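Local coordinates for protein 2-hydroxychromene-2-carboxylate isomerase (Pseudomonas putida, PDB 2IMF) that catalyses the reversible, glutathione-dependent isomerization of 2-hydroxychromene-2-carboxylate to trans-o-hydroxybenzylidenepyruvate in bacterial naphthalene degradation, at residues Met1-Tyr6 and Pro169-Gly174; Asn18-Lys23 and Asp182-Leu187; Arg163-Val168 and Asp175-Gly180. All coordinates share one frame; numbering follows the deposited sequence.

Contact 1 (Met1-Tyr6 and Pro169-Gly174); sequences MIVDFY and PTMFLG
Tyr6 and Phe172 both carry CG anti to their carbonyl carbon (chi1 -66° and -72°), and this shared torsion lets the two rings, projecting from the same face of the sheet, come together where Tyr6 CE1 meets Phe172 CD1. The strands 2-6 and 170-173 are antiparallel neighbours in the thioredoxin-fold sheet, and the cis peptide bond before Pro169 is the hallmark cis-proline of that fold. Four backbone bonds join them: Asp4 and Phe172 exchange two, and Tyr6 and Thr170 exchange two, Tyr6 N reaching Thr170 O at 2.8 Å. Between these pairs lies the non-hydrogen-bonded pair Phe5 and Met171, where Met171 CA sits 3.1 Å from Asp4 O in a CA-H...O contact. On the other face, Met171, bent at chi2 and chi3, runs beside Phe5 and sets SD 3.9 Å from Phe5 CD1, an oblique Met-aromatic contact. Pro169 CB meets the edge of the Phe5 ring. The hydroxyl of Tyr6 bonds to Arg163, which also pairs with Asp4 and lies against the Phe172 ring. An alanine at Tyr6 would take away ring and hydroxyl together, and is likely to leave a gap beside Phe172 and cost Arg163 one of its partners. At the Ile2 end of the pairing, Leu173 CD1 approaches Ile2 O to 3.3 Å.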
loop_
_atom_site.group_PDB
_atom_site.type_symbol
_atom_site.label_atom_id
_atom_site.label_comp_id
_atom_site.label_asym_id
_atom_site.label_seq_id
_atom_site.Cartn_x
_atom_site.Cartn_y
_atom_site.Cartn_z
ATOM N N MET A 1 15.292 22.291 3.434
ATOM C CA MET A 1 14.425 21.429 2.560
ATOM C C MET A 1 13.046 21.251 3.164
ATOM O O MET A 1 12.961 20.989 4.364
ATOM C CB MET A 1 15.100 20.051 2.484
ATOM C CG MET A 1 14.449 19.008 1.598
ATOM S SD MET A 1 15.470 17.502 1.545
ATOM C CE MET A 1 17.121 18.151 1.178
ATOM N N ILE A 2 11.999 21.357 2.334
ATOM C CA ILE A 2 10.584 21.338 2.810
ATOM C C ILE A 2 9.761 20.197 2.240
ATOM O O ILE A 2 9.697 20.002 1.022
ATOM C CB ILE A 2 9.815 22.660 2.466
ATOM C CG1 ILE A 2 10.430 23.866 3.194
ATOM C CG2 ILE A 2 8.416 22.605 2.927
ATOM C CD1 ILE A 2 9.994 25.249 2.653
ATOM N N VAL A 3 9.076 19.497 3.141
ATOM C CA VAL A 3 8.083 18.458 2.725
ATOM C C VAL A 3 6.699 18.868 3.200
ATOM O O VAL A 3 6.532 19.243 4.378
ATOM C CB VAL A 3 8.492 17.117 3.316
ATOM C CG1 VAL A 3 7.386 16.083 3.234
ATOM C CG2 VAL A 3 9.765 16.644 2.603
ATOM N N ASP A 4 5.704 18.846 2.343
ATOM C CA ASP A 4 4.339 19.025 2.747
ATOM C C ASP A 4 3.751 17.668 3.164
ATOM O O ASP A 4 3.857 16.699 2.411
ATOM C CB ASP A 4 3.559 19.644 1.598
ATOM C CG ASP A 4 4.081 21.057 1.219
ATOM O OD1 ASP A 4 4.734 21.740 2.066
ATOM O OD2 ASP A 4 3.855 21.465 0.093
ATOM N N PHE A 5 3.153 17.635 4.335
ATOM C CA PHE A 5 2.564 16.422 4.917
ATOM C C PHE A 5 1.121 16.611 5.170
ATOM O O PHE A 5 0.712 17.525 5.910
ATOM C CB PHE A 5 3.347 16.162 6.187
ATOM C CG PHE A 5 2.848 15.001 7.032
ATOM C CD1 PHE A 5 2.421 13.773 6.484
ATOM C CD2 PHE A 5 2.939 15.118 8.439
ATOM C CE1 PHE A 5 2.024 12.706 7.302
ATOM C CE2 PHE A 5 2.525 14.038 9.268
ATOM C CZ PHE A 5 2.023 12.845 8.660
ATOM N N TYR A 6 0.350 15.675 4.639
ATOM C CA TYR A 6 -1.114 15.718 4.755
ATOM C C TYR A 6 -1.559 14.510 5.551
ATOM O O TYR A 6 -1.202 13.380 5.230
ATOM C CB TYR A 6 -1.778 15.644 3.386
ATOM C CG TYR A 6 -1.487 16.844 2.560
ATOM C CD1 TYR A 6 -0.249 17.005 1.840
ATOM C CD2 TYR A 6 -2.359 17.890 2.588
ATOM C CE1 TYR A 6 0.009 18.143 1.087
ATOM C CE2 TYR A 6 -2.092 19.116 1.830
ATOM C CZ TYR A 6 -0.898 19.152 1.110
ATOM O OH TYR A 6 -0.599 20.352 0.397
ATOM N N PRO A 169 -1.478 8.912 4.794
ATOM C CA PRO A 169 -0.607 10.120 4.767
ATOM C C PRO A 169 -0.153 10.388 3.342
ATOM O O PRO A 169 0.181 9.466 2.605
ATOM C CB PRO A 169 0.608 9.719 5.646
ATOM C CG PRO A 169 0.668 8.167 5.471
ATOM C CD PRO A 169 -0.784 7.699 5.285
ATOM N N THR A 170 -0.081 11.683 2.995
ATOM C CA THR A 170 0.382 12.087 1.652
ATOM C C THR A 170 1.516 13.088 1.892
ATOM O O THR A 170 1.411 13.956 2.764
ATOM C CB THR A 170 -0.751 12.593 0.757
ATOM O OG1 THR A 170 -1.613 11.479 0.513
ATOM C CG2 THR A 170 -0.178 13.007 -0.587
ATOM N N MET A 171 2.577 12.940 1.104
ATOM C CA MET A 171 3.799 13.773 1.261
ATOM C C MET A 171 4.127 14.349 -0.096
ATOM O O MET A 171 4.083 13.596 -1.097
ATOM C CB MET A 171 5.029 13.028 1.806
ATOM C CG MET A 171 4.884 12.644 3.251
ATOM S SD MET A 171 3.757 11.311 3.723
ATOM C CE MET A 171 4.219 9.953 2.635
ATOM N N PHE A 172 4.560 15.626 -0.172
ATOM C CA PHE A 172 5.055 16.197 -1.455
ATOM C C PHE A 172 6.440 16.710 -1.172
ATOM O O PHE A 172 6.681 17.370 -0.149
ATOM C CB PHE A 172 4.232 17.388 -1.944
ATOM C CG PHE A 172 2.851 17.083 -2.478
ATOM C CD1 PHE A 172 1.808 16.838 -1.596
ATOM C CD2 PHE A 172 2.619 17.068 -3.833
ATOM C CE1 PHE A 172 0.527 16.605 -2.086
ATOM C CE2 PHE A 172 1.352 16.842 -4.330
ATOM C CZ PHE A 172 0.323 16.627 -3.472
ATOM N N LEU A 173 7.262 16.551 -2.199
ATOM C CA LEU A 173 8.565 17.249 -2.331
ATOM C C LEU A 173 8.568 17.770 -3.750
ATOM O O LEU A 173 8.549 17.002 -4.733
ATOM C CB LEU A 173 9.695 16.316 -2.078
ATOM C CG LEU A 173 11.051 16.989 -2.253
ATOM C CD1 LEU A 173 11.219 18.104 -1.229
ATOM C CD2 LEU A 173 12.020 15.895 -1.963
ATOM N N GLY A 174 8.561 19.096 -3.923
ATOM C CA GLY A 174 8.591 19.604 -5.270
ATOM C C GLY A 174 7.304 19.197 -5.933
ATOM O O GLY A 174 6.215 19.397 -5.366
HETATM O O HOH W 1 8.736 20.654 -1.332
HETATM O O HOH W 2 7.667 21.044 -1.513
#

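Contact 2 (Asn18-Lys23 and Asp182-Leu187); sequences NQRLSK and DRLFML. With GSH (glutathione), chain E; PO4 (phosphate ion), chain D.
Arg20 and Leu184 are the nearest CA pair, 8.1 Å apart, so helical segment 18-23 and the first turn of helix 184-198 meet mainly through side chains, with no backbone-backbone contact. Leu184 CD1 lies against the aliphatic part of Arg20, 3.8 Å from Arg20 CG, the two chains running antiparallel. Its CD2 instead meets Leu21 CD2 at 3.8 Å, the leucines nearly perpendicular, and Leu187 CD2 adds a second contact to the same Leu21 methyl. In the thioredoxin fold of this kappa-class glutathione transferase, helices 12-28 and 184-198 pack on the same face of the sheet, where Leu21 also touches Phe5 and Leu187 touches Val3. With CG anti to the backbone N (chi1 169°) and the chain extended to NE, Arg20 carries its guanidinium past Leu184 CB, which lies over one face, toward its rim. The group's edge grips a phosphate, probably from the crystallisation liquor: NH1 bonds to O4 and NH2 to O2, each at 3.0 Å. NE pairs with Glu188, one helical turn beyond Leu184. Asp182 OD2 accepts a bond from glutathione N1 at 2.7 Å, and Arg183 of the second subunit forms a salt bridge with this carboxylate.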
loop_
_atom_site.group_PDB
_atom_site.type_symbol
_atom_site.label_atom_id
_atom_site.label_comp_id
_atom_site.label_asym_id
_atom_site.label_seq_id
_atom_site.Cartn_x
_atom_site.Cartn_y
_atom_site.Cartn_z
ATOM N N ASN A 18 3.952 10.077 10.555
ATOM C CA ASN A 18 4.384 11.196 11.361
ATOM C C ASN A 18 5.554 10.834 12.224
ATOM O O ASN A 18 6.421 11.693 12.353
ATOM C CB ASN A 18 3.214 11.667 12.227
ATOM C CG ASN A 18 3.589 12.829 13.065
ATOM O OD1 ASN A 18 3.926 13.875 12.532
ATOM N ND2 ASN A 18 3.663 12.614 14.374
ATOM N N GLN A 19 5.580 9.637 12.784
ATOM C CA GLN A 19 6.744 9.249 13.633
ATOM C C GLN A 19 8.019 9.307 12.792
ATOM O O GLN A 19 9.051 9.832 13.255
ATOM C CB GLN A 19 6.522 7.789 14.130
ATOM C CG GLN A 19 7.752 7.036 14.801
ATOM C CD GLN A 19 8.163 7.662 16.107
ATOM O OE1 GLN A 19 7.399 8.375 16.756
ATOM N NE2 GLN A 19 9.385 7.375 16.513
ATOM N N ARG A 20 7.974 8.771 11.563
ATOM C CA ARG A 20 9.204 8.664 10.782
ATOM C C ARG A 20 9.565 10.039 10.309
ATOM O O ARG A 20 10.754 10.416 10.374
ATOM C CB ARG A 20 8.948 7.725 9.618
ATOM C CG ARG A 20 10.032 7.682 8.535
ATOM C CD ARG A 20 9.912 6.345 7.941
ATOM N NE ARG A 20 10.874 6.051 6.854
ATOM C CZ ARG A 20 10.941 4.864 6.256
ATOM N NH1 ARG A 20 10.098 3.850 6.562
ATOM N NH2 ARG A 20 11.787 4.724 5.245
ATOM N N LEU A 21 8.623 10.870 9.857
ATOM C CA LEU A 21 8.924 12.240 9.465
ATOM C C LEU A 21 9.476 13.060 10.607
ATOM O O LEU A 21 10.377 13.879 10.375
ATOM C CB LEU A 21 7.719 12.945 8.865
ATOM C CG LEU A 21 7.320 12.334 7.523
ATOM C CD1 LEU A 21 5.834 12.748 7.242
ATOM C CD2 LEU A 21 8.261 12.921 6.412
ATOM N N SER A 22 8.953 12.886 11.802
ATOM C CA SER A 22 9.459 13.667 12.961
ATOM C C SER A 22 10.883 13.320 13.228
ATOM O O SER A 22 11.638 14.257 13.550
ATOM C CB SER A 22 8.606 13.409 14.162
ATOM O OG SER A 22 7.453 14.166 13.960
ATOM N N LYS A 23 11.250 12.040 13.096
ATOM C CA LYS A 23 12.667 11.651 13.277
ATOM C C LYS A 23 13.541 12.263 12.228
ATOM O O LYS A 23 14.691 12.619 12.526
ATOM C CB LYS A 23 12.865 10.148 13.332
ATOM C CG LYS A 23 12.300 9.552 14.600
ATOM C CD LYS A 23 12.992 8.282 14.980
ATOM C CE LYS A 23 12.532 7.849 16.357
ATOM N NZ LYS A 23 12.211 9.023 17.262
ATOM N N ASP A 182 4.549 3.611 3.760
ATOM C CA ASP A 182 5.405 2.674 3.025
ATOM C C ASP A 182 5.934 3.256 1.720
ATOM O O ASP A 182 6.495 2.501 0.922
ATOM C CB ASP A 182 4.652 1.391 2.747
ATOM C CG ASP A 182 3.367 1.609 1.979
ATOM O OD1 ASP A 182 3.088 2.768 1.578
ATOM O OD2 ASP A 182 2.637 0.623 1.727
ATOM N N ARG A 183 5.825 4.564 1.525
ATOM C CA ARG A 183 6.542 5.222 0.414
ATOM C C ARG A 183 7.517 6.277 0.946
ATOM O O ARG A 183 8.119 7.011 0.156
ATOM C CB ARG A 183 5.525 5.832 -0.540
ATOM C CG ARG A 183 4.754 4.770 -1.302
ATOM C CD ARG A 183 5.588 3.840 -2.168
ATOM N NE ARG A 183 4.749 2.905 -2.965
ATOM C CZ ARG A 183 4.209 1.808 -2.428
ATOM N NH1 ARG A 183 4.554 1.424 -1.199
ATOM N NH2 ARG A 183 3.439 1.079 -3.214
ATOM N N LEU A 184 7.656 6.374 2.260
ATOM C CA LEU A 184 8.597 7.344 2.810
ATOM C C LEU A 184 9.991 6.997 2.355
ATOM O O LEU A 184 10.793 7.914 2.196
ATOM C CB LEU A 184 8.437 7.458 4.348
ATOM C CG LEU A 184 7.233 8.304 4.765
ATOM C CD1 LEU A 184 7.078 8.164 6.265
ATOM C CD2 LEU A 184 7.431 9.743 4.425
ATOM N N PHE A 185 10.286 5.760 2.020
ATOM C CA PHE A 185 11.668 5.441 1.579
ATOM C C PHE A 185 11.925 6.146 0.267
ATOM O O PHE A 185 13.093 6.574 -0.020
ATOM C CB PHE A 185 11.935 3.946 1.469
ATOM C CG PHE A 185 11.349 3.295 0.240
ATOM C CD1 PHE A 185 10.045 2.786 0.235
ATOM C CD2 PHE A 185 12.131 3.128 -0.885
ATOM C CE1 PHE A 185 9.539 2.167 -0.936
ATOM C CE2 PHE A 185 11.665 2.535 -2.024
ATOM C CZ PHE A 185 10.342 2.034 -2.075
ATOM N N MET A 186 10.876 6.371 -0.536
ATOM C CA MET A 186 11.137 7.058 -1.801
ATOM C C MET A 186 11.307 8.531 -1.589
ATOM O O MET A 186 12.126 9.201 -2.301
ATOM C CB MET A 186 9.966 6.845 -2.763
ATOM C CG MET A 186 9.811 5.404 -3.223
ATOM S SD MET A 186 8.359 5.318 -4.319
ATOM C CE MET A 186 8.351 3.623 -4.839
ATOM N N LEU A 187 10.567 9.122 -0.657
ATOM C CA LEU A 187 10.761 10.517 -0.325
ATOM C C LEU A 187 12.186 10.674 0.228
ATOM O O LEU A 187 12.868 11.657 -0.136
ATOM C CB LEU A 187 9.777 10.878 0.784
ATOM C CG LEU A 187 9.987 12.286 1.404
ATOM C CD1 LEU A 187 9.869 13.493 0.469
ATOM C CD2 LEU A 187 9.090 12.525 2.525
HETATM N N1 GSH E . 0.018 1.204 2.119
HETATM C CA1 GSH E . -0.280 2.327 2.950
HETATM C C1 GSH E . 0.759 2.707 3.942
HETATM O O11 GSH E . 0.701 3.808 4.496
HETATM O O12 GSH E . 1.455 1.708 4.229
HETATM C CB1 GSH E . -1.772 2.546 3.169
HETATM C CG1 GSH E . -2.237 3.958 3.522
HETATM C CD1 GSH E . -3.728 3.990 3.708
HETATM O OE1 GSH E . -4.429 2.873 3.546
HETATM N N2 GSH E . -4.324 5.107 4.055
HETATM C CA2 GSH E . -5.770 5.283 4.090
HETATM C C2 GSH E . -6.309 5.999 2.929
HETATM O O2 GSH E . -5.673 7.114 2.512
HETATM C CB2 GSH E . -6.119 6.086 5.384
HETATM S SG2 GSH E . -5.872 5.100 6.911
HETATM N N3 GSH E . -7.352 5.552 2.292
HETATM C CA3 GSH E . -7.726 6.162 1.016
HETATM C C3 GSH E . -7.622 5.112 -0.066
HETATM O O31 GSH E . -7.872 5.463 -1.233
HETATM O O32 GSH E . -7.347 3.904 0.240
HETATM P P PO4 D . 11.263 1.006 4.468
HETATM O O1 PO4 D . 11.756 -0.451 4.385
HETATM O O2 PO4 D . 12.451 1.939 4.237
HETATM O O3 PO4 D . 10.030 1.226 3.622
HETATM O O4 PO4 D . 10.853 1.053 5.899
#

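Contact 3 (Arg163-Val168 and Asp175-Gly180); sequences RKVFGV and DEMWWG. With GSH (glutathione), chain E.
Aromatic contact dominates where Phe166 stands edge-on over Trp179. Phe166 CE1 comes 3.5 Å from Trp179 CD2, above the middle of the indole, and the planes of the phenyl and five-membered rings make 66°, a T-shaped pair. Phe166 reaches this place because CG stands between the backbone N and the carbonyl carbon (chi1 60°), while Trp179, with CG anti to its N, turns its face to meet it. Glutathione CB1 lies over the opposite face of the indole, toward the rim.

The apolar contacts belong to Met177. Its chain runs straight out and then bends at chi3, bringing CE to 3.8 Å from Phe166 CE2 and close to Lys164 O, while SD lies loosely beside Val165 CG2. The loop starts with a Schellman motif at Lys164, which ends helix 147-162. Tyr62 of the second subunit meets the Phe166 ring and also packs on Met177.

Hydrogen bonding gathers at the ligand. Val168 N donates to glutathione O2 at 2.8 Å, and glutathione N2 returns a bond of 2.8 Å to Val168 O. Trp179 NE1 also reaches O2, at 3.0 Å, so two donors hold this carbonyl oxygen; the bond from NE1 to Val168 O is weak. Gly167 packs its CA 3.1 Å from O2, and a side chain here would collide with both O2 and the indole. The paired bonds between Val168 and the tripeptide backbone, made just before the cis-proline, are the antiparallel, strand-like recognition of glutathione characteristic of thioredoxin-fold glutathione transferases.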
loop_
_atom_site.group_PDB
_atom_site.type_symbol
_atom_site.label_atom_id
_atom_site.label_comp_id
_atom_site.label_asym_id
_atom_site.label_seq_id
_atom_site.Cartn_x
_atom_site.Cartn_y
_atom_site.Cartn_z
ATOM N N ARG A 163 -4.914 19.762 -5.003
ATOM C CA ARG A 163 -3.567 19.234 -5.210
ATOM C C ARG A 163 -3.499 17.751 -5.587
ATOM O O ARG A 163 -2.430 17.200 -5.714
ATOM C CB ARG A 163 -2.699 19.526 -4.001
ATOM C CG ARG A 163 -1.209 19.828 -4.349
ATOM C CD ARG A 163 -0.450 20.251 -3.173
ATOM N NE ARG A 163 0.952 20.258 -3.509
ATOM C CZ ARG A 163 1.934 20.445 -2.690
ATOM N NH1 ARG A 163 1.697 20.601 -1.396
ATOM N NH2 ARG A 163 3.150 20.507 -3.187
ATOM N N LYS A 164 -4.681 17.149 -5.698
ATOM C CA LYS A 164 -4.829 15.754 -6.142
ATOM C C LYS A 164 -4.543 14.774 -5.018
ATOM O O LYS A 164 -4.271 13.601 -5.264
ATOM C CB LYS A 164 -4.007 15.469 -7.399
ATOM C CG LYS A 164 -4.479 16.378 -8.569
ATOM C CD LYS A 164 -4.181 15.856 -9.970
ATOM C CE LYS A 164 -4.013 17.056 -10.943
ATOM N NZ LYS A 164 -5.286 17.880 -11.087
ATOM N N VAL A 165 -4.611 15.250 -3.781
ATOM C CA VAL A 165 -4.497 14.345 -2.610
ATOM C C VAL A 165 -5.810 13.572 -2.515
ATOM O O VAL A 165 -6.911 14.143 -2.503
ATOM C CB VAL A 165 -4.320 15.156 -1.357
ATOM C CG1 VAL A 165 -4.413 14.225 -0.149
ATOM C CG2 VAL A 165 -2.998 15.891 -1.413
ATOM N N PHE A 166 -5.699 12.223 -2.446
ATOM C CA PHE A 166 -6.891 11.338 -2.339
ATOM C C PHE A 166 -6.913 10.529 -1.019
ATOM O O PHE A 166 -7.907 9.859 -0.734
ATOM C CB PHE A 166 -6.939 10.370 -3.543
ATOM C CG PHE A 166 -5.712 9.483 -3.613
ATOM C CD1 PHE A 166 -5.630 8.317 -2.803
ATOM C CD2 PHE A 166 -4.610 9.835 -4.440
ATOM C CE1 PHE A 166 -4.472 7.575 -2.772
ATOM C CE2 PHE A 166 -3.467 9.060 -4.398
ATOM C CZ PHE A 166 -3.408 7.897 -3.591
ATOM N N GLY A 167 -5.816 10.593 -0.255
ATOM C CA GLY A 167 -5.738 9.800 0.976
ATOM C C GLY A 167 -4.690 10.358 1.892
ATOM O O GLY A 167 -4.073 11.403 1.590
ATOM N N VAL A 168 -4.490 9.654 2.996
ATOM C CA VAL A 168 -3.472 10.063 3.958
ATOM C C VAL A 168 -2.739 8.815 4.406
ATOM O O VAL A 168 -3.279 7.707 4.400
ATOM C CB VAL A 168 -4.045 10.817 5.171
ATOM C CG1 VAL A 168 -4.642 12.117 4.716
ATOM C CG2 VAL A 168 -5.164 9.964 5.891
ATOM N N ASP A 175 7.382 18.626 -7.137
ATOM C CA ASP A 175 6.192 18.164 -7.859
ATOM C C ASP A 175 5.844 16.664 -7.601
ATOM O O ASP A 175 4.982 16.137 -8.301
ATOM C CB ASP A 175 6.375 18.420 -9.361
ATOM C CG ASP A 175 6.400 19.926 -9.671
ATOM O OD1 ASP A 175 5.369 20.598 -9.389
ATOM O OD2 ASP A 175 7.410 20.354 -10.239
ATOM N N GLU A 176 6.615 16.035 -6.734
ATOM C CA GLU A 176 6.414 14.555 -6.515
ATOM C C GLU A 176 5.600 14.426 -5.270
ATOM O O GLU A 176 5.824 15.056 -4.213
ATOM C CB GLU A 176 7.719 13.842 -6.276
ATOM C CG GLU A 176 8.452 13.654 -7.623
ATOM C CD GLU A 176 9.745 12.930 -7.455
ATOM O OE1 GLU A 176 10.653 13.368 -6.765
ATOM O OE2 GLU A 176 9.855 11.834 -8.062
ATOM N N MET A 177 4.660 13.526 -5.429
ATOM C CA MET A 177 3.631 13.141 -4.388
ATOM C C MET A 177 3.795 11.671 -4.111
ATOM O O MET A 177 3.883 10.852 -5.063
ATOM C CB MET A 177 2.198 13.352 -4.875
ATOM C CG MET A 177 1.162 13.294 -3.693
ATOM S SD MET A 177 -0.515 13.494 -4.100
ATOM C CE MET A 177 -0.841 11.817 -4.566
ATOM N N TRP A 178 3.895 11.299 -2.824
ATOM C CA TRP A 178 3.836 9.885 -2.377
ATOM C C TRP A 178 2.715 9.734 -1.392
ATOM O O TRP A 178 2.549 10.559 -0.505
ATOM C CB TRP A 178 5.161 9.461 -1.762
ATOM C CG TRP A 178 6.415 9.559 -2.646
ATOM C CD1 TRP A 178 6.832 8.661 -3.532
ATOM C CD2 TRP A 178 7.246 10.724 -2.788
ATOM N NE1 TRP A 178 7.987 9.138 -4.203
ATOM C CE2 TRP A 178 8.233 10.400 -3.736
ATOM C CE3 TRP A 178 7.258 11.970 -2.178
ATOM C CZ2 TRP A 178 9.239 11.292 -4.122
ATOM C CZ3 TRP A 178 8.304 12.870 -2.556
ATOM C CH2 TRP A 178 9.276 12.503 -3.488
ATOM N N TRP A 179 2.061 8.587 -1.501
ATOM C CA TRP A 179 1.001 8.261 -0.562
ATOM C C TRP A 179 1.382 7.011 0.185
ATOM O O TRP A 179 1.714 5.993 -0.441
ATOM C CB TRP A 179 -0.280 8.005 -1.301
ATOM C CG TRP A 179 -1.383 7.392 -0.469
ATOM C CD1 TRP A 179 -2.008 7.910 0.609
ATOM C CD2 TRP A 179 -2.029 6.143 -0.762
ATOM N NE1 TRP A 179 -3.010 7.039 1.035
ATOM C CE2 TRP A 179 -3.064 5.974 0.180
ATOM C CE3 TRP A 179 -1.904 5.213 -1.794
ATOM C CZ2 TRP A 179 -3.933 4.867 0.157
ATOM C CZ3 TRP A 179 -2.761 4.080 -1.809
ATOM C CH2 TRP A 179 -3.757 3.932 -0.841
ATOM N N GLY A 180 1.389 7.102 1.512
ATOM C CA GLY A 180 1.653 5.972 2.372
ATOM C C GLY A 180 2.909 6.103 3.219
ATOM O O GLY A 180 3.945 6.608 2.739
HETATM N N1 GSH E . 0.018 1.204 2.119
HETATM C CA1 GSH E . -0.280 2.327 2.950
HETATM C C1 GSH E . 0.759 2.707 3.942
HETATM O O11 GSH E . 0.701 3.808 4.496
HETATM O O12 GSH E . 1.455 1.708 4.229
HETATM C CB1 GSH E . -1.772 2.546 3.169
HETATM C CG1 GSH E . -2.237 3.958 3.522
HETATM C CD1 GSH E . -3.728 3.990 3.708
HETATM O OE1 GSH E . -4.429 2.873 3.546
HETATM N N2 GSH E . -4.324 5.107 4.055
HETATM C CA2 GSH E . -5.770 5.283 4.090
HETATM C C2 GSH E . -6.309 5.999 2.929
HETATM O O2 GSH E . -5.673 7.114 2.512
HETATM C CB2 GSH E . -6.119 6.086 5.384
HETATM S SG2 GSH E . -5.872 5.100 6.911
HETATM N N3 GSH E . -7.352 5.552 2.292
HETATM C CA3 GSH E . -7.726 6.162 1.016
HETATM C C3 GSH E . -7.622 5.112 -0.066
HETATM O O31 GSH E . -7.872 5.463 -1.233
HETATM O O32 GSH E . -7.347 3.904 0.240
#

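Overall arrangement
Contacts 1 and 2 are both buried, contact 3 only partly. Contact 1 joins two strands through backbone bonds, whereas contact 2 packs two helices on one face of that sheet, mainly through side chains. Contact 3 brings the edge strand 176-179 and the loop 163-168 that leads into strand 170-173 together around glutathione. Contacts 1 and 2 share an apolar layer in which Leu173 meets Leu187 and Met171 meets Leu184. Contacts 1 and 3 join through Pro169 O and Gly180 N, a probable hydrogen bond, and through Phe172 packing on Met177. Trp178 links contacts 2 and 3 by packing on Met186 and Leu187. Both of these contacts reach glutathione and the second subunit, which does not touch contact 1.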